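Local coordinates for protein leukocyte-associated immunoglobulin-like receptor 1 (Mus musculus, PDB 4ETY) that acts as an inhibitory collagen receptor on natural killer cells, T cells and B cells, restraining their activity through phosphatase recruitment, and is represented here by its extracellular immunoglobulin-like domain, at residues I20-F25 / V99-V104. Sequence-based numbering, arbitrary orientation.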
# COMPACT_ATOMS: atom_id res chain seq x y z
N ILE A 20 -7.84 -7.49 -0.00
CA ILE A 20 -7.24 -7.50 -1.35
C ILE A 20 -7.47 -8.85 -1.98
O ILE A 20 -7.22 -9.87 -1.34
CB ILE A 20 -5.72 -7.30 -1.28
CG1 ILE A 20 -5.38 -5.98 -0.55
CG2 ILE A 20 -5.13 -7.33 -2.68
CD1 ILE A 20 -5.87 -4.74 -1.26
N SER A 21 -7.93 -8.88 -3.23
CA SER A 21 -8.16 -10.17 -3.92
C SER A 21 -6.89 -10.87 -4.32
O SER A 21 -6.04 -10.29 -4.97
CB SER A 21 -9.01 -9.98 -5.19
OG SER A 21 -10.21 -9.34 -4.86
N GLN A 22 -6.76 -12.13 -3.96
CA GLN A 22 -5.69 -12.95 -4.52
C GLN A 22 -5.60 -12.79 -6.04
O GLN A 22 -6.61 -12.78 -6.76
CB GLN A 22 -5.89 -14.43 -4.16
CG GLN A 22 -4.68 -15.30 -4.48
CD GLN A 22 -4.77 -16.72 -3.94
OE1 GLN A 22 -5.70 -17.07 -3.21
NE2 GLN A 22 -3.80 -17.54 -4.28
N GLY A 23 -4.37 -12.65 -6.53
CA GLY A 23 -4.11 -12.56 -7.95
C GLY A 23 -4.01 -11.16 -8.54
O GLY A 23 -3.56 -11.03 -9.66
N THR A 24 -4.44 -10.13 -7.80
CA THR A 24 -4.44 -8.76 -8.30
C THR A 24 -3.06 -8.13 -8.07
O THR A 24 -2.18 -8.75 -7.43
CB THR A 24 -5.54 -7.91 -7.64
OG1 THR A 24 -5.30 -7.77 -6.25
CG2 THR A 24 -6.90 -8.55 -7.82
N PHE A 25 -2.87 -6.94 -8.62
CA PHE A 25 -1.66 -6.17 -8.39
C PHE A 25 -2.07 -5.03 -7.47
O PHE A 25 -3.11 -4.40 -7.68
CB PHE A 25 -1.08 -5.64 -9.69
CG PHE A 25 -0.28 -6.67 -10.45
CD1 PHE A 25 1.11 -6.61 -10.49
CD2 PHE A 25 -0.92 -7.71 -11.09
CE1 PHE A 25 1.84 -7.57 -11.18
CE2 PHE A 25 -0.19 -8.66 -11.80
CZ PHE A 25 1.18 -8.59 -11.84
N VAL A 99 -4.91 -10.49 2.13
CA VAL A 99 -5.16 -11.06 0.81
C VAL A 99 -6.11 -12.23 0.99
O VAL A 99 -5.85 -13.12 1.78
CB VAL A 99 -3.86 -11.49 0.10
CG1 VAL A 99 -4.12 -12.24 -1.19
CG2 VAL A 99 -3.00 -10.26 -0.17
N ILE A 100 -7.23 -12.21 0.27
CA ILE A 100 -8.20 -13.29 0.37
C ILE A 100 -8.57 -13.83 -1.00
O ILE A 100 -8.54 -13.12 -2.02
CB ILE A 100 -9.46 -12.83 1.12
CG1 ILE A 100 -10.13 -11.65 0.39
CG2 ILE A 100 -9.13 -12.44 2.55
CD1 ILE A 100 -11.63 -11.61 0.60
N LYS A 101 -8.89 -15.12 -1.03
CA LYS A 101 -9.42 -15.76 -2.23
C LYS A 101 -10.86 -16.09 -1.93
O LYS A 101 -11.13 -16.97 -1.12
CB LYS A 101 -8.68 -17.05 -2.57
CG LYS A 101 -9.00 -17.56 -3.98
CD LYS A 101 -9.43 -19.02 -3.98
CE LYS A 101 -9.95 -19.46 -5.35
NZ LYS A 101 -11.05 -18.59 -5.89
N GLU A 102 -11.77 -15.33 -2.52
CA GLU A 102 -13.19 -15.58 -2.40
C GLU A 102 -13.76 -15.73 -3.80
O GLU A 102 -13.36 -15.01 -4.71
CB GLU A 102 -13.87 -14.40 -1.70
N ASN A 103 -14.67 -16.69 -3.97
CA ASN A 103 -15.35 -16.89 -5.26
C ASN A 103 -16.58 -16.00 -5.42
O ASN A 103 -17.23 -15.64 -4.45
CB ASN A 103 -15.75 -18.36 -5.41
CG ASN A 103 -14.57 -19.26 -5.75
OD1 ASN A 103 -13.62 -18.82 -6.38
ND2 ASN A 103 -14.63 -20.52 -5.33
N VAL A 104 -16.88 -15.62 -6.67
CA VAL A 104 -18.21 -15.13 -7.03
C VAL A 104 -19.24 -16.21 -6.65
O VAL A 104 -19.11 -17.36 -7.12
CB VAL A 104 -18.34 -14.79 -8.54
CG1 VAL A 104 -18.03 -15.98 -9.44
CG2 VAL A 104 -19.74 -14.26 -8.86
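Gln22 leans across Lys101 with a fully extended side chain, CG lying anti to its backbone N (chi1 -169°). Its CB lies 3.6 Å from Ile100 O and 4.1 Å from Val99 CG1. CD then passes Lys101 CB, and OE1 at the tip is modelled 3.0 Å from that same CB, doubtful as a contact because it is so short and Gln22 has a second conformer. The two backbones run parallel: Ile100 N donates to Ile20 O at 2.8 Å, almost in line with the carbonyl, and Gln22 N donates to Ile100 O with a nearly straight N-H...O angle of 175°, though from above the carbonyl plane. Such pairing of the first strand, 17-21, with the last, 90-100, is the parallel edge of an immunoglobulin sandwich, where an A' strand joins G. Val99 is buried on the side of Ile20; its CG1 reaches Gln22 CA at 3.7 Å, while CG2 faces Ile20 CB. From the second bridge residue, Ser21, a type II turn to Thr24 leads the chain away, and in the conformer given Thr24 OG1 donates to Ser21 O at 2.9 Å.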